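Local coordinates for sugar kinase, pfkB family (Thermotoga maritima, PDB 2AJR), which probably transfers phosphate from ATP to a sugar or sugar phosphate as a member of the pfkB family, possibly acting as a 1-phosphofructokinase, at residues 110-113 and 114-117; 127-130 and 131-134; 188-191 and 192-195; 294-297 and 298-302; 305-308 and 309-313. All coordinates share one frame; numbering follows the deposited sequence.

Interaction 1 of 5, residues 110-113 and 114-117; sequences IIDE and KNKT
Lys116 and Thr117 both face Asp112 across the end of a beta hairpin, a G1 beta bulge in which Lys116, a residue with a side chain, takes the left-handed conformation (phi 45°). The hairpin joins strands 105-112 and 117-122 of the four-stranded sheet. Asp112 and Thr117 form an antiparallel hydrogen-bonded pair, Asp112 N to Thr117 O at 2.8 Å and Thr117 N to Asp112 O at 3.0 Å. Asp112 also closes the turn with its side chain. With CG anti to the backbone N (chi1 180°), the carboxylate reaches over the turn, where Asn115 N meets Asp112 OD1 at 3.3 Å from above the carboxylate plane; Lys114 N adds a weak bond to the same oxygen. The amide of Asn115 stands steeply to the carboxylate, planes 76° apart, and gives ND2 to the syn side of Asp112 OD2 at 3.0 Å. The two oxygens also accept from Asp31 N and Phe32 N, while Asp31 in turn takes Asn115 ND2 and the ammonium of Lys114. An alanine in place of Asp112 would probably leave the amides of Asn115, Asp31 and Phe32 without their acceptor and set the Asn115 side chain freer to turn. On the far flank Lys116 bends back at chi2 and donates NZ to Glu113 O at 3.1 Å, its charge also met by Asp264. Glu113 itself bonds His267 of the magnesium site. One water joins the strands, donating to Asp112 OD2 at 2.8 Å and accepting from Thr117 OG1 at 2.7 Å.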
loop_
_atom_site.group_PDB
_atom_site.type_symbol
_atom_site.label_atom_id
_atom_site.label_comp_id
_atom_site.label_asym_id
_atom_site.label_seq_id
_atom_site.Cartn_x
_atom_site.Cartn_y
_atom_site.Cartn_z
ATOM N N ILE A 110 -7.803 -0.165 5.852
ATOM C CA ILE A 110 -8.916 -0.870 5.237
ATOM C C ILE A 110 -10.122 -0.746 6.170
ATOM O O ILE A 110 -10.063 -1.129 7.334
ATOM C CB ILE A 110 -8.554 -2.347 4.984
ATOM C CG1 ILE A 110 -7.302 -2.428 4.097
ATOM C CG2 ILE A 110 -9.738 -3.089 4.339
ATOM C CD1 ILE A 110 -6.570 -3.740 4.152
ATOM N N ILE A 111 -11.204 -0.169 5.666
ATOM C CA ILE A 111 -12.353 0.181 6.499
ATOM C C ILE A 111 -13.537 -0.616 6.018
ATOM O O ILE A 111 -13.889 -0.538 4.844
ATOM C CB ILE A 111 -12.618 1.677 6.437
ATOM C CG1 ILE A 111 -11.419 2.417 7.072
ATOM C CG2 ILE A 111 -13.894 2.023 7.151
ATOM C CD1 ILE A 111 -11.437 3.920 6.922
ATOM N N ASP A 112 -14.095 -1.432 6.916
ATOM C CA ASP A 112 -15.251 -2.300 6.614
ATOM C C ASP A 112 -16.454 -1.736 7.381
ATOM O O ASP A 112 -16.629 -1.997 8.575
ATOM C CB ASP A 112 -14.952 -3.756 7.022
ATOM C CG ASP A 112 -16.113 -4.717 6.745
ATOM O OD1 ASP A 112 -17.235 -4.275 6.387
ATOM O OD2 ASP A 112 -15.891 -5.946 6.883
ATOM N N GLU A 113 -17.266 -0.949 6.689
ATOM C CA GLU A 113 -18.335 -0.182 7.339
ATOM C C GLU A 113 -19.470 -1.075 7.838
ATOM O O GLU A 113 -20.137 -0.732 8.811
ATOM C CB GLU A 113 -18.899 0.874 6.378
ATOM C CG GLU A 113 -19.047 2.246 7.025
ATOM C CD GLU A 113 -19.980 3.167 6.263
ATOM O OE1 GLU A 113 -20.284 2.889 5.074
ATOM O OE2 GLU A 113 -20.408 4.175 6.875
ATOM N N LYS A 114 -19.687 -2.206 7.166
ATOM C CA LYS A 114 -20.697 -3.171 7.568
ATOM C C LYS A 114 -20.364 -3.829 8.918
ATOM O O LYS A 114 -21.216 -3.873 9.821
ATOM C CB LYS A 114 -20.861 -4.243 6.491
ATOM C CG LYS A 114 -21.846 -5.344 6.865
ATOM C CD LYS A 114 -22.014 -6.358 5.742
ATOM C CE LYS A 114 -22.573 -7.673 6.266
ATOM N NZ LYS A 114 -22.649 -8.708 5.199
ATOM N N ASN A 115 -19.139 -4.339 9.056
ATOM C CA ASN A 115 -18.734 -5.054 10.272
ATOM C C ASN A 115 -18.041 -4.145 11.284
ATOM O O ASN A 115 -17.513 -4.617 12.291
ATOM C CB ASN A 115 -17.807 -6.216 9.915
ATOM C CG ASN A 115 -18.508 -7.311 9.144
ATOM O OD1 ASN A 115 -19.104 -8.212 9.730
ATOM N ND2 ASN A 115 -18.420 -7.252 7.822
ATOM N N LYS A 116 -18.053 -2.840 11.010
ATOM C CA LYS A 116 -17.339 -1.831 11.809
ATOM C C LYS A 116 -15.919 -2.277 12.149
ATOM O O LYS A 116 -15.613 -2.557 13.304
ATOM C CB LYS A 116 -18.114 -1.476 13.096
ATOM C CG LYS A 116 -19.612 -1.219 12.908
ATOM C CD LYS A 116 -19.878 0.029 12.090
ATOM C CE LYS A 116 -21.375 0.256 11.825
ATOM N NZ LYS A 116 -21.556 1.257 10.716
ATOM N N THR A 117 -15.058 -2.357 11.138
ATOM C CA THR A 117 -13.646 -2.714 11.366
ATOM C C THR A 117 -12.683 -1.809 10.589
ATOM O O THR A 117 -12.982 -1.399 9.477
ATOM C CB THR A 117 -13.354 -4.214 11.042
ATOM O OG1 THR A 117 -13.379 -4.431 9.630
ATOM C CG2 THR A 117 -14.377 -5.147 11.728
HETATM O O HOH W 1 -13.848 -6.875 8.505
#

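Interaction 2 of 5, residues 127-130 and 131-134; sequences DVTD and MDVN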
loop_
_atom_site.group_PDB
_atom_site.type_symbol
_atom_site.label_atom_id
_atom_site.label_comp_id
_atom_site.label_asym_id
_atom_site.label_seq_id
_atom_site.Cartn_x
_atom_site.Cartn_y
_atom_site.Cartn_z
ATOM N N ASP A 127 14.688 6.599 7.537
ATOM C CA ASP A 127 15.798 6.950 8.416
ATOM C C ASP A 127 16.187 8.399 8.183
ATOM O O ASP A 127 16.480 8.787 7.057
ATOM C CB ASP A 127 17.045 6.099 8.117
ATOM C CG ASP A 127 17.002 4.723 8.743
ATOM O OD1 ASP A 127 15.965 4.326 9.308
ATOM O OD2 ASP A 127 18.030 4.025 8.639
ATOM N N VAL A 128 16.213 9.187 9.248
ATOM C CA VAL A 128 16.691 10.551 9.176
ATOM C C VAL A 128 18.062 10.627 9.832
ATOM O O VAL A 128 18.282 10.078 10.901
ATOM C CB VAL A 128 15.701 11.486 9.857
ATOM C CG1 VAL A 128 16.252 12.898 9.916
ATOM C CG2 VAL A 128 14.342 11.440 9.115
ATOM N N THR A 129 18.990 11.287 9.162
ATOM C CA THR A 129 20.343 11.451 9.667
ATOM C C THR A 129 20.422 12.621 10.644
ATOM O O THR A 129 19.454 13.369 10.821
ATOM C CB THR A 129 21.318 11.747 8.531
ATOM O OG1 THR A 129 21.095 13.080 8.048
ATOM C CG2 THR A 129 21.161 10.732 7.394
ATOM N N ASP A 130 21.589 12.782 11.263
ATOM C CA ASP A 130 21.810 13.850 12.233
ATOM C C ASP A 130 21.912 15.232 11.546
ATOM O O ASP A 130 21.499 16.246 12.106
ATOM C CB ASP A 130 23.066 13.552 13.064
ATOM C CG ASP A 130 22.837 13.747 14.546
ATOM O OD1 ASP A 130 21.799 13.270 15.058
ATOM O OD2 ASP A 130 23.700 14.361 15.201
HETATM N N MSE A 131 22.470 15.266 10.341
HETATM C CA MSE A 131 22.481 16.511 9.587
HETATM C C MSE A 131 21.061 16.970 9.260
HETATM O O MSE A 131 20.762 18.157 9.392
HETATM C CB MSE A 131 23.359 16.423 8.335
HETATM C CG MSE A 131 24.785 16.932 8.579
HETATM SE SE MSE A 131 24.848 18.791 9.278
HETATM C CE MSE A 131 25.366 19.741 7.590
ATOM N N ASP A 132 20.181 16.041 8.890
ATOM C CA ASP A 132 18.796 16.373 8.596
ATOM C C ASP A 132 18.109 16.945 9.830
ATOM O O ASP A 132 17.392 17.947 9.740
ATOM C CB ASP A 132 18.012 15.146 8.113
ATOM C CG ASP A 132 18.465 14.639 6.753
ATOM O OD1 ASP A 132 19.079 15.416 5.981
ATOM O OD2 ASP A 132 18.204 13.437 6.476
ATOM N N VAL A 133 18.324 16.318 10.981
ATOM C CA VAL A 133 17.682 16.783 12.206
ATOM C C VAL A 133 18.174 18.196 12.527
ATOM O O VAL A 133 17.381 19.038 12.929
ATOM C CB VAL A 133 17.883 15.784 13.402
ATOM C CG1 VAL A 133 17.459 16.401 14.737
ATOM C CG2 VAL A 133 17.098 14.519 13.148
ATOM N N ASN A 134 19.460 18.465 12.318
ATOM C CA ASN A 134 20.002 19.804 12.555
ATOM C C ASN A 134 19.404 20.854 11.635
ATOM O O ASN A 134 19.012 21.926 12.081
ATOM C CB ASN A 134 21.531 19.808 12.457
ATOM C CG ASN A 134 22.184 19.163 13.667
ATOM O OD1 ASN A 134 21.580 19.066 14.750
ATOM N ND2 ASN A 134 23.419 18.720 13.499
#
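Val128 lays its CG1 methyl against the first turn of the following helix, 3.4 Å from Asp132 CB. The same methyl meets Val133 CG2 at 3.7 Å, the two valine side chains crossing at about a right angle. CG1 of Val128 reaches both because it stands anti to the backbone N (chi1 174°), turned along the chain toward the helix. Between these apolar partners the backbone enters helix 130-144 through Thr129. Its hydroxyl oxygen sits between the backbone N and the carbonyl carbon (chi1 72°), which brings OG1 under the open amide of Asp132: Asp132 N donates to Thr129 OG1 at 3.2 Å in a nearly straight bond. Thr129 is thus the N-cap, and the valine before it paired with Val133, five residues on, makes the hydrophobic staple that commonly accompanies such a cap. The carboxylate of Asp132 folds back over the cap residue, with CG anti to its own carbonyl carbon, and OD2 comes within 3.3 Å of Thr129 OG1. The negative charges of Asp130 and Asp132 in this first turn are likely to interact favourably with the helix dipole. Regular helical bonding starts at the cap itself, Val133 N giving to Thr129 O at 3.2 Å and Asn134 N to Asp130 O at 3.0 Å. Val160 touches both valines, and Pro157 adds to the cover of Val128, whose backbone bonds Pro158. One residue upstream, Asp127 forms a salt bridge with Lys45 of the second subunit.

Interaction 3 of 5, residues 188-191 and 192-195; sequences LERI and YEGP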
loop_
_atom_site.group_PDB
_atom_site.type_symbol
_atom_site.label_atom_id
_atom_site.label_comp_id
_atom_site.label_asym_id
_atom_site.label_seq_id
_atom_site.Cartn_x
_atom_site.Cartn_y
_atom_site.Cartn_z
ATOM N N LEU A 188 6.067 11.432 25.411
ATOM C CA LEU A 188 5.662 12.475 26.370
ATOM C C LEU A 188 6.488 12.448 27.656
ATOM O O LEU A 188 6.781 13.484 28.240
ATOM C CB LEU A 188 4.175 12.358 26.743
ATOM C CG LEU A 188 3.157 12.812 25.704
ATOM C CD1 LEU A 188 1.752 12.673 26.253
ATOM C CD2 LEU A 188 3.446 14.266 25.291
ATOM N N GLU A 189 6.813 11.247 28.113
ATOM C CA GLU A 189 7.763 11.037 29.218
ATOM C C GLU A 189 9.040 11.880 29.004
ATOM O O GLU A 189 9.590 12.511 29.905
ATOM C CB GLU A 189 8.141 9.545 29.256
ATOM C CG GLU A 189 8.175 8.921 30.635
ATOM C CD GLU A 189 6.934 8.105 30.956
ATOM O OE1 GLU A 189 6.592 7.196 30.161
ATOM O OE2 GLU A 189 6.323 8.357 32.018
ATOM N N ARG A 190 9.490 11.887 27.763
ATOM C CA ARG A 190 10.727 12.541 27.382
ATOM C C ARG A 190 10.551 14.067 27.433
ATOM O O ARG A 190 11.448 14.793 27.867
ATOM C CB ARG A 190 11.079 12.035 25.989
ATOM C CG ARG A 190 12.474 11.627 25.724
ATOM C CD ARG A 190 13.237 10.956 26.858
ATOM N NE ARG A 190 14.581 11.536 26.805
ATOM C CZ ARG A 190 15.501 11.234 25.888
ATOM N NH1 ARG A 190 15.271 10.298 24.973
ATOM N NH2 ARG A 190 16.678 11.850 25.906
ATOM N N ILE A 191 9.360 14.531 27.046
ATOM C CA ILE A 191 8.972 15.945 27.162
ATOM C C ILE A 191 8.818 16.394 28.619
ATOM O O ILE A 191 9.305 17.456 29.003
ATOM C CB ILE A 191 7.636 16.220 26.422
ATOM C CG1 ILE A 191 7.852 16.168 24.904
ATOM C CG2 ILE A 191 7.020 17.565 26.853
ATOM C CD1 ILE A 191 6.553 16.090 24.088
ATOM N N TYR A 192 8.139 15.597 29.428
ATOM C CA TYR A 192 7.902 15.980 30.834
ATOM C C TYR A 192 9.142 15.842 31.725
ATOM O O TYR A 192 9.093 16.225 32.888
ATOM C CB TYR A 192 6.660 15.284 31.421
ATOM C CG TYR A 192 5.406 15.968 30.932
ATOM C CD1 TYR A 192 4.861 15.641 29.693
ATOM C CD2 TYR A 192 4.805 16.985 31.658
ATOM C CE1 TYR A 192 3.740 16.291 29.196
ATOM C CE2 TYR A 192 3.664 17.647 31.171
ATOM C CZ TYR A 192 3.143 17.290 29.932
ATOM O OH TYR A 192 2.028 17.902 29.406
ATOM N N GLU A 193 10.236 15.299 31.182
ATOM C CA GLU A 193 11.565 15.485 31.765
ATOM C C GLU A 193 11.881 16.978 31.772
ATOM O O GLU A 193 12.051 17.587 32.795
ATOM C CB GLU A 193 12.683 14.780 30.948
ATOM C CG GLU A 193 12.706 13.238 30.917
ATOM C CD GLU A 193 13.937 12.647 30.177
ATOM O OE1 GLU A 193 14.864 13.395 29.806
ATOM O OE2 GLU A 193 13.988 11.415 29.969
ATOM N N GLY A 194 11.934 17.561 30.584
ATOM C CA GLY A 194 12.728 18.784 30.342
ATOM C C GLY A 194 12.096 19.990 30.974
ATOM O O GLY A 194 10.914 19.941 31.346
ATOM N N PRO A 195 12.876 21.065 31.105
ATOM C CA PRO A 195 12.537 22.274 31.858
ATOM C C PRO A 195 11.259 22.982 31.440
ATOM O O PRO A 195 10.633 23.640 32.278
ATOM C CB PRO A 195 13.754 23.190 31.638
ATOM C CG PRO A 195 14.480 22.623 30.498
ATOM C CD PRO A 195 14.221 21.151 30.529
#
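Residues 188-193 form the closing turns of helix 185-193, and the chain loosens as it passes to Gly194. Tyr192 N still gives a sound helical bond to Leu188 O, 2.8 Å long and nearly along the C=O axis. The next bond, Glu193 N to Glu189 O at 3.1 Å, is weak, and so is the one after it, where Gly194 N turns to Ile191 O three residues back. Tyr192 carries the inward side of this turn. Its CG lies anti to the carbonyl carbon (chi1 -78°), which leads the ring back along the helix and brings Leu188 O to the ring edge, in plane, 3.2 Å from Tyr192 CD1. Ile191 CG2 approaches the same CD1 at 4.1 Å, and Leu188 CD2 lies more loosely by Tyr192 CE1. The hydroxyl is held beyond the turn by Ser234, and the ring meets that of Phe197. On the outer side Arg190 bends at chi2 and chi3 so that its NE forms a salt bridge with Glu193 OE2 at 3.2 Å. OE1 of Glu193 lies at the guanidinium edge, in plane, the two flat groups being turned 37° apart. A leucine in place of Arg190 would probably leave the Glu193 carboxylate without its cationic mate and freer to swing. Leu188 and Ile191 press on Val181, while Leu188 and Tyr192 reach Val201. The helix thereby packs on both strands it connects, 178-182 and 200-201, as the crossover of a beta-alpha-beta unit in the ribokinase-like fold.

Interaction 4 of 5, residues 294-297 and 298-302; sequences AKFG and FASAL
Phe296 and Phe298 leave helix 290-304 on different flanks, each with CG anti to the backbone N (chi1 -171° and -164°), and Gly297 separates them with no side chain of its own. Beside Phe296 lies Ser300, one turn on, whose OG approaches the ring obliquely, 4.1 Å from Phe296 CE2. That hydroxyl curls back on its own helix: OG sits beside the backbone N (chi1 -49°) and donates to Phe296 O at 3.1 Å. Ser300 N reaches the same oxygen at 3.1 Å from the opposite face of the carbonyl plane, so Phe296 O is gripped by two donors, and the bond it takes from OG gives the buried Ser300 hydroxyl a partner. Phe298 instead rests its CB 3.5 Å from Ala294 O, and its ring runs outward to meet that of Phe325. Ala301 N closes the turn over the glycine, giving Gly297 O a nearly straight bond of 3.0 Å. Phe296 packs on Leu315 and Ile318 of helix 315-319 and on Tyr282, whereas Phe298 packs on Tyr275 and on Ile257 of strand 254-259. Helix 290-304 is thus a buried helix of the ribokinase-like alpha/beta core, wedged between strand and helices and ending at Ala304 of the magnesium site.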
loop_
_atom_site.group_PDB
_atom_site.type_symbol
_atom_site.label_atom_id
_atom_site.label_comp_id
_atom_site.label_asym_id
_atom_site.label_seq_id
_atom_site.Cartn_x
_atom_site.Cartn_y
_atom_site.Cartn_z
ATOM N N ALA A 294 -11.560 22.354 25.057
ATOM C CA ALA A 294 -11.720 20.901 24.995
ATOM C C ALA A 294 -13.100 20.500 24.458
ATOM O O ALA A 294 -13.213 19.534 23.706
ATOM C CB ALA A 294 -11.479 20.282 26.351
ATOM N N LYS A 295 -14.135 21.251 24.834
ATOM C CA LYS A 295 -15.506 20.972 24.382
ATOM C C LYS A 295 -15.642 21.158 22.886
ATOM O O LYS A 295 -16.307 20.374 22.208
ATOM C CB LYS A 295 -16.523 21.878 25.096
ATOM C CG LYS A 295 -16.877 21.407 26.522
ATOM C CD LYS A 295 -17.568 22.483 27.363
ATOM C CE LYS A 295 -19.004 22.757 26.902
ATOM N NZ LYS A 295 -19.649 23.838 27.701
ATOM N N PHE A 296 -15.035 22.222 22.380
ATOM C CA PHE A 296 -15.063 22.491 20.959
ATOM C C PHE A 296 -14.233 21.431 20.229
ATOM O O PHE A 296 -14.609 20.973 19.149
ATOM C CB PHE A 296 -14.535 23.895 20.664
ATOM C CG PHE A 296 -14.728 24.328 19.234
ATOM C CD1 PHE A 296 -15.919 24.897 18.826
ATOM C CD2 PHE A 296 -13.720 24.168 18.306
ATOM C CE1 PHE A 296 -16.104 25.296 17.516
ATOM C CE2 PHE A 296 -13.894 24.567 17.000
ATOM C CZ PHE A 296 -15.093 25.129 16.600
ATOM N N GLY A 297 -13.118 21.031 20.833
ATOM C CA GLY A 297 -12.293 19.970 20.287
ATOM C C GLY A 297 -13.100 18.696 20.166
ATOM O O GLY A 297 -13.066 18.031 19.125
ATOM N N PHE A 298 -13.854 18.382 21.221
ATOM C CA PHE A 298 -14.644 17.152 21.277
ATOM C C PHE A 298 -15.702 17.180 20.185
ATOM O O PHE A 298 -15.915 16.184 19.513
ATOM C CB PHE A 298 -15.282 16.966 22.672
ATOM C CG PHE A 298 -15.779 15.569 22.938
ATOM C CD1 PHE A 298 -17.059 15.185 22.557
ATOM C CD2 PHE A 298 -14.964 14.635 23.556
ATOM C CE1 PHE A 298 -17.509 13.891 22.788
ATOM C CE2 PHE A 298 -15.407 13.341 23.795
ATOM C CZ PHE A 298 -16.683 12.969 23.416
ATOM N N ALA A 299 -16.336 18.333 19.996
ATOM C CA ALA A 299 -17.318 18.518 18.926
ATOM C C ALA A 299 -16.719 18.180 17.560
ATOM O O ALA A 299 -17.349 17.483 16.765
ATOM C CB ALA A 299 -17.843 19.943 18.931
ATOM N N SER A 300 -15.508 18.671 17.286
ATOM C CA SER A 300 -14.862 18.412 15.996
ATOM C C SER A 300 -14.595 16.921 15.816
ATOM O O SER A 300 -14.908 16.354 14.756
ATOM C CB SER A 300 -13.553 19.201 15.858
ATOM O OG SER A 300 -13.742 20.570 16.206
ATOM N N ALA A 301 -14.036 16.302 16.865
ATOM C CA ALA A 301 -13.758 14.880 16.858
ATOM C C ALA A 301 -15.020 14.129 16.475
ATOM O O ALA A 301 -14.981 13.269 15.603
ATOM C CB ALA A 301 -13.241 14.416 18.220
ATOM N N LEU A 302 -16.143 14.466 17.107
ATOM C CA LEU A 302 -17.392 13.791 16.808
ATOM C C LEU A 302 -17.725 13.983 15.350
ATOM O O LEU A 302 -18.143 13.033 14.693
ATOM C CB LEU A 302 -18.560 14.288 17.685
ATOM C CG LEU A 302 -18.604 13.695 19.103
ATOM C CD1 LEU A 302 -19.707 14.308 19.914
ATOM C CD2 LEU A 302 -18.737 12.168 19.076
#

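Interaction 5 of 5, residues 305-308 and 309-313; sequences TRRK and EKYMP. With MG (magnesium ion), chain C.
Arg307 lays its guanidinium flat over the ring of Tyr311, the planes 8° apart and CZ 3.6 Å from the ring centroid, a cation-pi stack. Its chain runs extended from CG to NE, which carries the CD methylene over the same ring face, 3.9 Å from the centroid, as a CH-pi contact. The opposite face of the Tyr311 ring is covered by Pro313 N. The stack closes a loop between helices 290-304 and 315-319 that wraps round a magnesium ion. Arg307 O binds the metal at 2.4 Å and Glu309 O at 2.5 Å, both rather long for magnesium; Ala304 and His267 complete the site. Its spacing of backbone ligands recalls the monovalent-cation loop of ribokinase relatives. Between the two liganding residues Lys308 turns its side chain to the other flank. CG stands between the backbone N and the carbonyl carbon (chi1 66°), and a bend at chi4 brings NZ to Glu309 OE2 at 2.8 Å, a salt bridge meeting the anti side of the carboxylate. Glu309 answers with its own bend at chi2 (84°), which folds the carboxylate back along the chain and puts OE1 3.4 Å from Arg307 CB. The Glu309 carboxylate is turned nearly square to the guanidinium. Lys308 also makes a cation-pi contact with Phe28 on strand 22-28 and lies against His267; farther along, Lys310 pairs with Asp24.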
loop_
_atom_site.group_PDB
_atom_site.type_symbol
_atom_site.label_atom_id
_atom_site.label_comp_id
_atom_site.label_asym_id
_atom_site.label_seq_id
_atom_site.Cartn_x
_atom_site.Cartn_y
_atom_site.Cartn_z
ATOM N N THR A 305 -15.993 11.753 12.921
ATOM C CA THR A 305 -16.476 10.382 12.845
ATOM C C THR A 305 -17.732 10.221 11.990
ATOM O O THR A 305 -18.132 9.110 11.690
ATOM C CB THR A 305 -16.818 9.823 14.224
ATOM O OG1 THR A 305 -18.106 10.318 14.621
ATOM C CG2 THR A 305 -15.772 10.222 15.246
ATOM N N ARG A 306 -18.386 11.297 11.597
ATOM C CA ARG A 306 -19.639 11.114 10.857
ATOM C C ARG A 306 -19.444 10.564 9.457
ATOM O O ARG A 306 -20.424 10.236 8.819
ATOM C CB ARG A 306 -20.475 12.399 10.784
ATOM C CG ARG A 306 -20.902 12.963 12.127
ATOM C CD ARG A 306 -21.259 11.875 13.112
ATOM N NE ARG A 306 -21.658 12.407 14.408
ATOM C CZ ARG A 306 -21.840 11.662 15.499
ATOM N NH1 ARG A 306 -21.685 10.341 15.458
ATOM N NH2 ARG A 306 -22.196 12.243 16.641
ATOM N N ARG A 307 -18.205 10.460 8.977
ATOM C CA ARG A 307 -17.939 9.859 7.671
ATOM C C ARG A 307 -16.908 8.756 7.744
ATOM O O ARG A 307 -15.988 8.827 8.543
ATOM C CB ARG A 307 -17.446 10.914 6.697
ATOM C CG ARG A 307 -18.377 12.061 6.578
ATOM C CD ARG A 307 -17.954 13.001 5.491
ATOM N NE ARG A 307 -18.662 14.262 5.616
ATOM C CZ ARG A 307 -18.646 15.233 4.712
ATOM N NH1 ARG A 307 -17.950 15.105 3.593
ATOM N NH2 ARG A 307 -19.343 16.343 4.929
ATOM N N LYS A 308 -17.046 7.757 6.880
ATOM C CA LYS A 308 -16.096 6.645 6.821
ATOM C C LYS A 308 -14.703 7.082 6.393
ATOM O O LYS A 308 -13.719 6.484 6.812
ATOM C CB LYS A 308 -16.613 5.492 5.933
ATOM C CG LYS A 308 -16.769 5.774 4.441
ATOM C CD LYS A 308 -17.312 4.516 3.681
ATOM C CE LYS A 308 -17.917 4.844 2.307
ATOM N NZ LYS A 308 -17.127 5.858 1.566
ATOM N N GLU A 309 -14.621 8.129 5.582
ATOM C CA GLU A 309 -13.321 8.650 5.143
ATOM C C GLU A 309 -12.766 9.556 6.206
ATOM O O GLU A 309 -13.516 10.102 7.013
ATOM C CB GLU A 309 -13.413 9.482 3.860
ATOM C CG GLU A 309 -14.285 8.901 2.788
ATOM C CD GLU A 309 -15.756 9.242 2.964
ATOM O OE1 GLU A 309 -16.067 10.235 3.672
ATOM O OE2 GLU A 309 -16.588 8.508 2.382
ATOM N N LYS A 310 -11.449 9.711 6.180
ATOM C CA LYS A 310 -10.775 10.780 6.880
ATOM C C LYS A 310 -11.448 12.048 6.407
ATOM O O LYS A 310 -11.421 12.352 5.209
ATOM C CB LYS A 310 -9.279 10.809 6.536
ATOM C CG LYS A 310 -8.461 11.786 7.389
ATOM C CD LYS A 310 -6.949 11.469 7.388
ATOM C CE LYS A 310 -6.314 11.683 6.023
ATOM N NZ LYS A 310 -4.822 11.781 6.090
ATOM N N TYR A 311 -12.107 12.727 7.344
ATOM C CA TYR A 311 -12.823 13.948 7.090
ATOM C C TYR A 311 -12.497 14.917 8.210
ATOM O O TYR A 311 -12.713 14.636 9.375
ATOM C CB TYR A 311 -14.325 13.673 7.022
ATOM C CG TYR A 311 -15.224 14.897 7.097
ATOM C CD1 TYR A 311 -15.268 15.841 6.065
ATOM C CD2 TYR A 311 -16.069 15.083 8.182
ATOM C CE1 TYR A 311 -16.113 16.960 6.142
ATOM C CE2 TYR A 311 -16.914 16.175 8.271
ATOM C CZ TYR A 311 -16.940 17.114 7.257
ATOM O OH TYR A 311 -17.798 18.197 7.401
HETATM N N MSE A 312 -11.931 16.047 7.842
HETATM C CA MSE A 312 -11.734 17.137 8.762
HETATM C C MSE A 312 -12.947 18.048 8.572
HETATM O O MSE A 312 -13.222 18.485 7.460
HETATM C CB MSE A 312 -10.439 17.870 8.432
HETATM C CG MSE A 312 -9.204 16.990 8.457
HETATM SE SE MSE A 312 -8.849 16.166 10.253
HETATM C CE MSE A 312 -9.000 14.207 9.795
ATOM N N PRO A 313 -13.688 18.315 9.651
ATOM C CA PRO A 313 -14.967 19.005 9.529
ATOM C C PRO A 313 -14.852 20.504 9.315
ATOM O O PRO A 313 -13.831 21.094 9.655
ATOM C CB PRO A 313 -15.621 18.729 10.880
ATOM C CG PRO A 313 -14.471 18.635 11.828
ATOM C CD PRO A 313 -13.381 17.972 11.050
HETATM MG MG MG C . -13.895 9.576 9.436
#

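In the fold
The five contacts follow one another along the chain, each a single continuous stretch. Interaction 1, a hairpin end of the four-stranded sheet, and interaction 5, the metal-binding loop, have centres 14 Å apart and touch where Ile111 CD1 packs on Lys308 O at 3.4 Å. Interaction 4 lies on helix 290-304, which runs directly into that loop, and Ser300 O touches Pro313 CG. These three therefore link the small sheet, the magnesium site and the alpha/beta core. Interactions 2 and 3 lie at the start of helix 130-144 and the end of helix 185-193, centres about 21 Å apart. Both stand across the chain's centre from interaction 5, well away from the metal.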